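Local coordinates for FixK2 protein (Bradyrhizobium japonicum, PDB 4I2O) that binds DNA as a two-subunit transcription factor of the CRP/FNR superfamily and probably regulates genes connected with nitrogen fixation, at residues 200-203 and 204-207; 185-188 and 189-193; 171-175 and 176-180; 62-66 and 67-71. The protein carries 1 engineered substitution. All coordinates share one frame; numbering follows the deposited sequence.

Contact 1: 200-203 and 204-207. With nucleotides of chain C.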
loop_
_atom_site.group_PDB
_atom_site.type_symbol
_atom_site.label_atom_id
_atom_site.label_comp_id
_atom_site.label_asym_id
_atom_site.label_seq_id
_atom_site.Cartn_x
_atom_site.Cartn_y
_atom_site.Cartn_z
ATOM N N ARG A 200 19.586 -8.522 14.163
ATOM C CA ARG A 200 19.343 -9.063 15.488
ATOM C C ARG A 200 18.222 -10.072 15.514
ATOM O O ARG A 200 18.320 -11.092 16.218
ATOM C CB ARG A 200 19.025 -7.911 16.529
ATOM C CG ARG A 200 20.112 -6.825 16.598
ATOM C CD ARG A 200 19.769 -5.709 17.693
ATOM N NE ARG A 200 20.378 -4.426 17.335
ATOM C CZ ARG A 200 21.662 -4.139 17.517
ATOM N NH1 ARG A 200 22.503 -5.039 18.057
ATOM N NH2 ARG A 200 22.116 -2.948 17.139
ATOM N N ALA A 201 17.153 -9.804 14.758
ATOM C CA ALA A 201 16.016 -10.701 14.731
ATOM C C ALA A 201 16.445 -12.004 14.059
ATOM O O ALA A 201 16.115 -13.106 14.526
ATOM C CB ALA A 201 14.852 -10.075 13.941
ATOM N N LEU A 202 17.184 -11.886 12.954
ATOM C CA LEU A 202 17.717 -13.100 12.283
ATOM C C LEU A 202 18.663 -13.876 13.190
ATOM O O LEU A 202 18.618 -15.111 13.243
ATOM C CB LEU A 202 18.418 -12.737 10.971
ATOM C CG LEU A 202 17.503 -12.173 9.918
ATOM C CD1 LEU A 202 18.395 -11.700 8.733
ATOM C CD2 LEU A 202 16.510 -13.258 9.417
ATOM N N SER A 203 19.518 -13.170 13.927
ATOM C CA SER A 203 20.385 -13.853 14.900
ATOM C C SER A 203 19.614 -14.619 15.951
ATOM O O SER A 203 19.963 -15.732 16.315
ATOM C CB SER A 203 21.353 -12.883 15.601
ATOM O OG SER A 203 22.375 -12.419 14.715
ATOM N N GLN A 204 18.561 -13.991 16.461
ATOM C CA GLN A 204 17.739 -14.638 17.442
ATOM C C GLN A 204 17.036 -15.889 16.897
ATOM O O GLN A 204 16.973 -16.908 17.611
ATOM C CB GLN A 204 16.715 -13.591 17.952
ATOM C CG GLN A 204 15.808 -14.043 19.065
ATOM C CD GLN A 204 14.863 -12.922 19.466
ATOM O OE1 GLN A 204 15.117 -11.747 19.153
ATOM N NE2 GLN A 204 13.755 -13.275 20.121
ATOM N N LEU A 205 16.520 -15.811 15.655
ATOM C CA LEU A 205 15.807 -16.957 15.032
ATOM C C LEU A 205 16.783 -18.103 14.834
ATOM O O LEU A 205 16.442 -19.287 15.048
ATOM C CB LEU A 205 15.150 -16.572 13.685
ATOM C CG LEU A 205 14.064 -15.497 13.806
ATOM C CD1 LEU A 205 13.666 -14.938 12.381
ATOM C CD2 LEU A 205 12.864 -16.122 14.541
ATOM N N HIS A 206 18.004 -17.746 14.432
ATOM C CA HIS A 206 19.073 -18.748 14.307
ATOM C C HIS A 206 19.368 -19.456 15.622
ATOM O O HIS A 206 19.469 -20.698 15.681
ATOM C CB HIS A 206 20.344 -18.095 13.784
ATOM C CG HIS A 206 21.482 -19.068 13.604
ATOM N ND1 HIS A 206 22.648 -18.983 14.319
ATOM C CD2 HIS A 206 21.616 -20.145 12.788
ATOM C CE1 HIS A 206 23.453 -19.988 13.977
ATOM N NE2 HIS A 206 22.852 -20.696 13.033
ATOM N N THR A 207 19.540 -18.681 16.685
ATOM C CA THR A 207 19.935 -19.233 17.995
ATOM C C THR A 207 18.817 -20.133 18.531
ATOM O O THR A 207 19.080 -21.143 19.162
ATOM C CB THR A 207 20.203 -18.088 19.000
ATOM O OG1 THR A 207 21.399 -17.398 18.612
ATOM C CG2 THR A 207 20.372 -18.629 20.401
ATOM P P DG C 10 27.031 -9.471 21.970
ATOM O OP1 DG C 10 27.774 -10.354 22.889
ATOM O OP2 DG C 10 25.558 -9.513 21.879
ATOM O "O5'" DG C 10 27.377 -7.949 22.313
ATOM C "C5'" DG C 10 28.758 -7.547 22.346
ATOM C "C4'" DG C 10 28.736 -6.060 22.681
ATOM O "O4'" DG C 10 28.295 -5.296 21.513
ATOM C "C3'" DG C 10 27.846 -5.650 23.870
ATOM O "O3'" DG C 10 28.704 -4.866 24.661
ATOM C "C2'" DG C 10 26.745 -4.830 23.220
ATOM C "C1'" DG C 10 27.440 -4.264 21.992
ATOM N N9 DG C 10 26.543 -3.899 20.870
ATOM C C8 DG C 10 25.633 -4.689 20.189
ATOM N N7 DG C 10 25.018 -4.049 19.234
ATOM C C5 DG C 10 25.578 -2.771 19.253
ATOM C C6 DG C 10 25.333 -1.663 18.427
ATOM O O6 DG C 10 24.554 -1.617 17.462
ATOM N N1 DG C 10 26.134 -0.580 18.760
ATOM C C2 DG C 10 27.039 -0.567 19.803
ATOM N N2 DG C 10 27.704 0.588 20.011
ATOM N N3 DG C 10 27.318 -1.628 20.569
ATOM C C4 DG C 10 26.520 -2.671 20.265
ATOM P P DT C 9 25.907 -12.399 16.088
ATOM O OP1 DT C 9 26.530 -13.683 16.465
ATOM O OP2 DT C 9 24.436 -12.250 15.993
ATOM O "O5'" DT C 9 26.342 -11.215 17.080
ATOM C "C5'" DT C 9 27.762 -11.114 17.476
ATOM C "C4'" DT C 9 27.839 -9.774 18.172
ATOM O "O4'" DT C 9 27.534 -8.663 17.283
ATOM C "C3'" DT C 9 26.857 -9.603 19.330
ATOM O "O3'" DT C 9 27.669 -9.682 20.505
ATOM C "C2'" DT C 9 26.319 -8.198 19.175
ATOM C "C1'" DT C 9 27.198 -7.576 18.117
ATOM N N1 DT C 9 26.583 -6.552 17.206
ATOM C C2 DT C 9 27.276 -5.352 17.067
ATOM O O2 DT C 9 28.316 -5.065 17.689
ATOM N N3 DT C 9 26.723 -4.454 16.201
ATOM C C4 DT C 9 25.590 -4.640 15.436
ATOM O O4 DT C 9 25.201 -3.760 14.660
ATOM C C5 DT C 9 24.914 -5.910 15.598
ATOM C C7 DT C 9 23.642 -6.169 14.783
ATOM C C6 DT C 9 25.458 -6.818 16.430
HETATM O O HOH W 1 22.807 -16.351 15.645
#
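Q204, L205, H206 and T207 each give their backbone N-H to the carbonyl four residues back, R200 O through S203 O, at 2.9 to 3.0 Å, the regular bonding of an alpha helix. These are the last two turns of helix 195-207, the recognition helix of the CRP-like helix-turn-helix, placed against the major-groove edge of the bases. R200 does the reading: extended from CG to NE, it brings two donors to DG10 of chain C, NH1 to N7 at 2.9 Å and NH2 to O6 at 2.8 Å. Methyl C7 of DT9 of chain C lies over one guanidinium face, 3.6 Å above its plane and offset toward the rim. A leucine in place of R200 would probably leave N7 and O6 of DG10 without these donors and blunt the recognition of guanine. S203 OG bonds to OP2 of DT9, although the 2.4 Å separation is doubtfully short. A201, L202 and L205 turn to the protein and pack on helix 157-172. S203 O, bound by T207 N, also takes T207 OG1 at 3.2 Å from the opposite face of its carbonyl plane, while a water links it to H206 ND1.

Contact 2: 185-188 and 189-193. With nucleotides of chain D.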
loop_
_atom_site.group_PDB
_atom_site.type_symbol
_atom_site.label_atom_id
_atom_site.label_comp_id
_atom_site.label_asym_id
_atom_site.label_seq_id
_atom_site.Cartn_x
_atom_site.Cartn_y
_atom_site.Cartn_z
ATOM N N ARG A 185 20.355 -3.965 4.475
ATOM C CA ARG A 185 19.788 -2.629 4.382
ATOM C C ARG A 185 18.548 -2.638 3.461
ATOM O O ARG A 185 17.539 -1.926 3.746
ATOM C CB ARG A 185 20.847 -1.688 3.791
ATOM C CG ARG A 185 20.312 -0.233 3.620
ATOM C CD ARG A 185 21.434 0.691 3.082
ATOM N NE ARG A 185 22.354 1.004 4.188
ATOM C CZ ARG A 185 21.993 1.817 5.192
ATOM N NH1 ARG A 185 20.780 2.416 5.210
ATOM N NH2 ARG A 185 22.822 2.046 6.184
ATOM N N ASP A 186 18.600 -3.395 2.372
ATOM C CA ASP A 186 17.367 -3.465 1.560
ATOM C C ASP A 186 16.271 -4.139 2.369
ATOM O O ASP A 186 15.084 -3.741 2.298
ATOM C CB ASP A 186 17.594 -4.322 0.293
ATOM C CG ASP A 186 18.293 -3.586 -0.820
ATOM O OD1 ASP A 186 18.768 -2.461 -0.648
ATOM O OD2 ASP A 186 18.403 -4.201 -1.908
ATOM N N ILE A 187 16.598 -5.208 3.112
ATOM C CA ILE A 187 15.524 -5.842 3.908
ATOM C C ILE A 187 14.947 -4.834 4.908
ATOM O O ILE A 187 13.735 -4.770 5.075
ATOM C CB ILE A 187 15.983 -7.106 4.641
ATOM C CG1 ILE A 187 16.479 -8.146 3.573
ATOM C CG2 ILE A 187 14.872 -7.725 5.480
ATOM C CD1 ILE A 187 17.227 -9.342 4.245
ATOM N N GLY A 188 15.800 -4.135 5.659
ATOM C CA GLY A 188 15.271 -3.137 6.614
ATOM C C GLY A 188 14.427 -2.099 5.871
ATOM O O GLY A 188 13.377 -1.753 6.390
ATOM N N ASP A 189 14.859 -1.585 4.702
ATOM C CA ASP A 189 14.033 -0.581 3.977
ATOM C C ASP A 189 12.748 -1.120 3.392
ATOM O O ASP A 189 11.802 -0.344 3.205
ATOM C CB ASP A 189 14.838 0.211 2.879
ATOM C CG ASP A 189 15.903 1.078 3.478
ATOM O OD1 ASP A 189 15.756 1.458 4.669
ATOM O OD2 ASP A 189 16.837 1.497 2.740
ATOM N N TYR A 190 12.643 -2.446 3.244
ATOM C CA TYR A 190 11.343 -3.053 2.890
ATOM C C TYR A 190 10.448 -3.145 4.101
ATOM O O TYR A 190 9.225 -2.950 4.009
ATOM C CB TYR A 190 11.630 -4.490 2.379
ATOM C CG TYR A 190 10.430 -5.323 1.880
ATOM C CD1 TYR A 190 9.540 -4.840 0.891
ATOM C CD2 TYR A 190 10.221 -6.597 2.373
ATOM C CE1 TYR A 190 8.510 -5.651 0.387
ATOM C CE2 TYR A 190 9.184 -7.414 1.863
ATOM C CZ TYR A 190 8.358 -6.938 0.872
ATOM O OH TYR A 190 7.357 -7.724 0.327
ATOM N N LEU A 191 11.045 -3.350 5.273
ATOM C CA LEU A 191 10.262 -3.615 6.488
ATOM C C LEU A 191 10.132 -2.392 7.423
ATOM O O LEU A 191 9.592 -2.545 8.508
ATOM C CB LEU A 191 10.913 -4.761 7.349
ATOM C CG LEU A 191 11.079 -6.096 6.598
ATOM C CD1 LEU A 191 11.774 -7.145 7.532
ATOM C CD2 LEU A 191 9.641 -6.519 6.160
ATOM N N GLY A 192 10.617 -1.214 7.033
ATOM C CA GLY A 192 10.492 -0.027 7.898
ATOM C C GLY A 192 11.378 -0.144 9.120
ATOM O O GLY A 192 11.067 0.402 10.180
ATOM N N LEU A 193 12.499 -0.865 8.989
ATOM C CA LEU A 193 13.455 -1.131 10.145
ATOM C C LEU A 193 14.875 -0.802 9.717
ATOM O O LEU A 193 15.136 -0.626 8.543
ATOM C CB LEU A 193 13.442 -2.655 10.537
ATOM C CG LEU A 193 12.078 -3.226 10.989
ATOM C CD1 LEU A 193 12.178 -4.763 11.126
ATOM C CD2 LEU A 193 11.703 -2.543 12.354
ATOM P P DA D 19 14.367 0.526 13.915
ATOM O OP1 DA D 19 13.672 1.025 12.683
ATOM O OP2 DA D 19 15.282 -0.658 13.821
ATOM O "O5'" DA D 19 15.105 1.782 14.528
ATOM C "C5'" DA D 19 14.402 2.963 14.895
ATOM C "C4'" DA D 19 15.424 4.056 15.169
ATOM O "O4'" DA D 19 16.052 3.805 16.474
ATOM C "C3'" DA D 19 16.612 4.169 14.198
ATOM O "O3'" DA D 19 16.749 5.627 13.996
ATOM C "C2'" DA D 19 17.796 3.495 14.889
ATOM C "C1'" DA D 19 17.446 3.639 16.383
ATOM N N9 DA D 19 17.787 2.449 17.144
ATOM C C8 DA D 19 17.471 1.137 16.927
ATOM N N7 DA D 19 17.943 0.274 17.830
ATOM C C5 DA D 19 18.614 1.099 18.713
ATOM C C6 DA D 19 19.282 0.798 19.908
ATOM N N6 DA D 19 19.410 -0.460 20.390
ATOM N N1 DA D 19 19.848 1.836 20.587
ATOM C C2 DA D 19 19.679 3.077 20.084
ATOM N N3 DA D 19 19.040 3.496 18.992
ATOM C C4 DA D 19 18.534 2.436 18.310
HETATM O O HOH W 2 18.927 2.996 3.195
#
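The R185 and D189 side chains run alongside each other from one face of the helix, the guanidinium plane turned 56° from that of the carboxylate. Their charged ends do not meet, R185 NH1 standing 4.7 Å from D189 OD2. The R185 chain, its CG anti to the backbone N, bends at chi3 and brings NH1 to a water that accepts from it at 2.8 Å and donates to D189 OD2 at 2.6 Å. The same carboxylate makes salt bridges through OD2 to R80 and through OD1 to R154 of the second subunit. An alanine in place of D189 would probably leave R154 of that subunit without its carboxylate mate and the bridging water without its acceptor. The other large flat group, the Y190 ring, is stacked on H148 and also meets F85, with its OH bonded to E167.

One turn apart on the inner flank, I187 CG2 touches L191 CD1 at 3.8 Å. The helix then ends: G192 takes a positive phi of 70°, and L193 N reaches back to G188 O at 2.9 Å and a nearly straight 170°, the 6→1 bond known from Schellman motifs. G188 must be small, because a CB there would run into L193 O. This opens the turn of the helix-turn-helix, and it brings L193 CA to 3.3 Å from OP1 of DA19 of chain D. Helix 184-191 is wedged between strand 80-86 of the cyclic nucleotide-binding-like beta domain, where D186 and Y190 pack on I82, helix 157-172, which takes I187, Y190 and L191, and helix 128-154, which takes Y190 and L191.

Contact 3: 171-175 and 176-180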
loop_
_atom_site.group_PDB
_atom_site.type_symbol
_atom_site.label_atom_id
_atom_site.label_comp_id
_atom_site.label_asym_id
_atom_site.label_seq_id
_atom_site.Cartn_x
_atom_site.Cartn_y
_atom_site.Cartn_z
ATOM N N ARG A 171 8.296 -17.527 -2.242
ATOM C CA ARG A 171 8.580 -17.002 -3.593
ATOM C C ARG A 171 9.894 -17.479 -4.178
ATOM O O ARG A 171 10.059 -17.530 -5.399
ATOM C CB ARG A 171 8.612 -15.472 -3.549
ATOM C CG ARG A 171 7.153 -14.929 -3.291
ATOM C CD ARG A 171 7.142 -13.442 -3.081
ATOM N NE ARG A 171 7.515 -12.732 -4.308
ATOM C CZ ARG A 171 7.901 -11.456 -4.303
ATOM N NH1 ARG A 171 7.957 -10.767 -3.156
ATOM N NH2 ARG A 171 8.228 -10.863 -5.444
ATOM N N LEU A 172 10.848 -17.790 -3.312
ATOM C CA LEU A 172 12.170 -18.131 -3.879
ATOM C C LEU A 172 12.855 -19.364 -3.341
ATOM O O LEU A 172 13.921 -19.741 -3.875
ATOM C CB LEU A 172 13.111 -16.922 -4.000
ATOM C CG LEU A 172 13.488 -16.200 -2.732
ATOM C CD1 LEU A 172 14.288 -17.084 -1.764
ATOM C CD2 LEU A 172 14.273 -14.906 -3.021
ATOM N N ALA A 173 12.277 -20.075 -2.373
ATOM C CA ALA A 173 13.043 -21.258 -1.884
ATOM C C ALA A 173 13.193 -22.309 -2.985
ATOM O O ALA A 173 12.264 -22.566 -3.772
ATOM C CB ALA A 173 12.405 -21.906 -0.667
ATOM N N VAL A 174 14.348 -22.953 -2.979
ATOM C CA VAL A 174 14.653 -24.060 -3.889
ATOM C C VAL A 174 15.086 -25.239 -3.025
ATOM O O VAL A 174 16.074 -25.129 -2.261
ATOM C CB VAL A 174 15.831 -23.711 -4.793
ATOM C CG1 VAL A 174 16.168 -24.958 -5.709
ATOM C CG2 VAL A 174 15.472 -22.523 -5.665
ATOM N N ALA A 175 14.383 -26.364 -3.136
ATOM C CA ALA A 175 14.646 -27.532 -2.302
ATOM C C ALA A 175 14.881 -27.082 -0.863
ATOM O O ALA A 175 15.848 -27.485 -0.213
ATOM C CB ALA A 175 15.883 -28.363 -2.846
ATOM N N GLY A 176 13.993 -26.229 -0.362
ATOM C CA GLY A 176 14.115 -25.808 1.050
ATOM C C GLY A 176 14.972 -24.619 1.449
ATOM O O GLY A 176 14.896 -24.164 2.602
ATOM N N MET A 177 15.791 -24.086 0.543
ATOM C CA MET A 177 16.743 -23.027 0.922
ATOM C C MET A 177 16.487 -21.777 0.099
ATOM O O MET A 177 16.139 -21.892 -1.082
ATOM C CB MET A 177 18.215 -23.511 0.705
ATOM C CG MET A 177 19.187 -22.302 0.890
ATOM S SD MET A 177 20.907 -22.725 0.621
ATOM C CE MET A 177 21.267 -23.224 2.326
ATOM N N MET A 178 16.555 -20.609 0.758
ATOM C CA MET A 178 16.386 -19.300 0.142
ATOM C C MET A 178 17.747 -18.690 -0.094
ATOM O O MET A 178 18.508 -18.471 0.861
ATOM C CB MET A 178 15.676 -18.365 1.162
ATOM C CG MET A 178 14.531 -19.015 1.761
ATOM S SD MET A 178 13.548 -17.770 2.598
ATOM C CE MET A 178 14.293 -17.767 4.215
ATOM N N ALA A 179 18.048 -18.359 -1.332
ATOM C CA ALA A 179 19.254 -17.600 -1.618
ATOM C C ALA A 179 18.762 -16.181 -1.815
ATOM O O ALA A 179 18.143 -15.841 -2.860
ATOM C CB ALA A 179 19.955 -18.122 -2.881
ATOM N N LEU A 180 18.945 -15.354 -0.802
ATOM C CA LEU A 180 18.313 -14.036 -0.809
ATOM C C LEU A 180 19.207 -13.149 -1.642
ATOM O O LEU A 180 20.458 -13.236 -1.517
ATOM C CB LEU A 180 18.304 -13.476 0.625
ATOM C CG LEU A 180 17.243 -14.100 1.534
ATOM C CD1 LEU A 180 17.392 -13.430 2.930
ATOM C CD2 LEU A 180 15.812 -14.002 0.968
HETATM O O HOH W 3 16.671 -19.464 -3.699
#
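L172 packs hard against M178 at the base of a tight type I' beta turn between a helix and a strand, while A175 and G176 form its looser tip. In the tight part L172 CD1 presses on M178 CB at 3.5 Å, closer than usual for two carbons, and the two side chains lie nearly perpendicular. L172 reaches this place with CG in the crowded position between backbone N and carbonyl carbon (chi1 61°). Its other methyl, CD2, has a slacker neighbour in L180 CD2 at 4.4 Å. M178 and L180 are buried, M178 continuing inward to L165 and M168 of helix 157-172.

V174 and A175 lie on the exposed side, and there the backbone takes over. V174 N bonds to M177 O at 2.8 Å, and M177 N returns to V174 O at 3.0 Å, arriving 58° out of that carbonyl plane; this single antiparallel bridge brackets the turn from V174 to M177. A CB on G176 would be forced against A175 O, hence the glycine. M177 O also receives a CH...O contact from A173 CA at 3.3 Å. Nearer the base, one water bridges the two arms of the turn, donating to L172 O and accepting from A179 N. The turn connects helix 157-172 to strand 177-179, which pairs with strand 218-221 in the small sheet of the winged-helix domain. The chemistry of the turn is therefore divided: backbone bonds and glycine geometry shape the tip, and apolar carbon contact fastens the base to the helix.

Contact 4: 62-66 and 67-71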
loop_
_atom_site.group_PDB
_atom_site.type_symbol
_atom_site.label_atom_id
_atom_site.label_comp_id
_atom_site.label_asym_id
_atom_site.label_seq_id
_atom_site.Cartn_x
_atom_site.Cartn_y
_atom_site.Cartn_z
ATOM N N TYR A 62 7.798 -4.620 -17.683
ATOM C CA TYR A 62 8.983 -5.498 -17.569
ATOM C C TYR A 62 8.668 -6.805 -16.840
ATOM O O TYR A 62 7.789 -6.841 -15.969
ATOM C CB TYR A 62 10.040 -4.798 -16.699
ATOM C CG TYR A 62 10.442 -3.398 -17.150
ATOM C CD1 TYR A 62 11.610 -3.193 -17.878
ATOM C CD2 TYR A 62 9.657 -2.295 -16.851
ATOM C CE1 TYR A 62 11.980 -1.880 -18.325
ATOM C CE2 TYR A 62 10.017 -1.004 -17.266
ATOM C CZ TYR A 62 11.175 -0.807 -17.997
ATOM O OH TYR A 62 11.507 0.493 -18.380
ATOM N N GLN A 63 9.408 -7.870 -17.148
ATOM C CA GLN A 63 9.254 -9.100 -16.393
ATOM C C GLN A 63 10.652 -9.585 -16.058
ATOM O O GLN A 63 11.503 -9.667 -16.939
ATOM C CB GLN A 63 8.475 -10.146 -17.199
ATOM C CG GLN A 63 8.342 -11.468 -16.459
ATOM C CD GLN A 63 7.672 -12.522 -17.288
ATOM O OE1 GLN A 63 7.925 -12.630 -18.504
ATOM N NE2 GLN A 63 6.798 -13.315 -16.654
ATOM N N VAL A 64 10.935 -9.838 -14.779
ATOM C CA VAL A 64 12.270 -10.412 -14.442
ATOM C C VAL A 64 12.426 -11.810 -15.040
ATOM O O VAL A 64 11.540 -12.667 -14.891
ATOM C CB VAL A 64 12.443 -10.446 -12.900
ATOM C CG1 VAL A 64 13.812 -10.909 -12.503
ATOM C CG2 VAL A 64 12.160 -9.062 -12.256
ATOM N N VAL A 65 13.529 -12.050 -15.746
ATOM C CA VAL A 65 13.858 -13.408 -16.210
ATOM C C VAL A 65 14.873 -13.991 -15.232
ATOM O O VAL A 65 14.629 -15.031 -14.600
ATOM C CB VAL A 65 14.421 -13.403 -17.622
ATOM C CG1 VAL A 65 14.784 -14.841 -18.065
ATOM C CG2 VAL A 65 13.426 -12.806 -18.581
ATOM N N THR A 66 16.005 -13.323 -15.068
ATOM C CA THR A 66 16.904 -13.723 -13.964
ATOM C C THR A 66 17.276 -12.525 -13.153
ATOM O O THR A 66 17.211 -11.408 -13.658
ATOM C CB THR A 66 18.210 -14.341 -14.475
ATOM O OG1 THR A 66 18.928 -13.371 -15.272
ATOM C CG2 THR A 66 17.933 -15.591 -15.377
ATOM N N GLY A 67 17.679 -12.759 -11.905
ATOM C CA GLY A 67 18.072 -11.689 -10.998
ATOM C C GLY A 67 16.958 -11.179 -10.084
ATOM O O GLY A 67 16.160 -11.956 -9.597
ATOM N N ALA A 68 16.968 -9.888 -9.780
ATOM C CA ALA A 68 16.034 -9.346 -8.770
ATOM C C ALA A 68 16.048 -7.836 -8.855
ATOM O O ALA A 68 17.103 -7.232 -9.102
ATOM C CB ALA A 68 16.456 -9.810 -7.337
ATOM N N VAL A 69 14.895 -7.243 -8.559
ATOM C CA VAL A 69 14.714 -5.789 -8.709
ATOM C C VAL A 69 14.058 -5.255 -7.429
ATOM O O VAL A 69 13.205 -5.907 -6.852
ATOM C CB VAL A 69 13.815 -5.523 -9.952
ATOM C CG1 VAL A 69 13.474 -3.995 -10.092
ATOM C CG2 VAL A 69 14.560 -5.997 -11.248
ATOM N N ARG A 70 14.428 -4.058 -7.006
ATOM C CA ARG A 70 13.662 -3.394 -5.919
ATOM C C ARG A 70 12.939 -2.154 -6.419
ATOM O O ARG A 70 13.502 -1.398 -7.202
ATOM C CB ARG A 70 14.623 -3.029 -4.769
ATOM C CG ARG A 70 15.817 -2.155 -5.223
ATOM C CD ARG A 70 16.807 -1.754 -4.018
ATOM N NE ARG A 70 17.967 -1.095 -4.597
ATOM C CZ ARG A 70 19.173 -1.661 -4.754
ATOM N NH1 ARG A 70 19.480 -2.851 -4.243
ATOM N NH2 ARG A 70 20.124 -0.989 -5.378
ATOM N N SER A 71 11.699 -1.943 -5.962
ATOM C CA SER A 71 10.916 -0.750 -6.288
ATOM C C SER A 71 10.821 0.027 -4.989
ATOM O O SER A 71 10.519 -0.579 -3.961
ATOM C CB SER A 71 9.458 -1.105 -6.738
ATOM O OG SER A 71 9.458 -1.640 -8.069
#
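V64 meets both G67 and V69 as the chain turns back past it. Its CB bond points at the returning segment, and from there the two methyls part company. CG1, anti to the backbone N (chi1 -175°), reaches the peptide beyond G67, lying 3.9 Å from G67 O and 4.3 Å from A68 N. CG2 goes to V69 instead and touches its CG2 at 4.0 Å, the two valines passing alongside each other with their side chains headed in opposite directions. H86 and F92 also pack on both V64 and V69, so the pair is buried inside the domain.

No hydrogen bond joins the two segments; what joins them beyond the chain is van der Waals contact of the V64 methyls. The chain turns its corner at V65, where strand 60-64 of one antiparallel sheet is left behind and strand 69-74 of the other is entered, a crossing between the sheets of the beta-roll of the cyclic nucleotide-binding domain family. V65 and T66 together stand opposite S111, a classic beta bulge. T66 OG1, held between the backbone N and the carbonyl carbon (chi1 61°), is hydrogen-bonded to S111 OG. G67 follows with a positive phi of 94°, at which a CB would collide with T66 O, only 2.5 Å away. Beyond it A68 N bonds to T110 OG1, and the A68 side chain packs on I107 and P181.

Along the chain the order is contact 4, contact 3, contact 2, contact 1, running from the beta-roll into the DNA-binding domain. Contacts 1, 2 and 3 share the Crp-like helix-turn-helix domain: contact 3 joins helix 157-172 to strand 177-179, followed by helix 184-191 of contact 2 and helix 195-207 of contact 1. The centres of contacts 1 and 2 are about 16 Å apart, and I187 CD1 touches L180 CD1 between contacts 2 and 3. Contact 4 lies farthest from contact 1, about 28 Å between centres, yet the salt bridge from R70 NH1 to D186 OD2, 2.9 Å, ties it to contact 2. The first helix of the DNA-binding motif is thereby fastened directly to the beta domain.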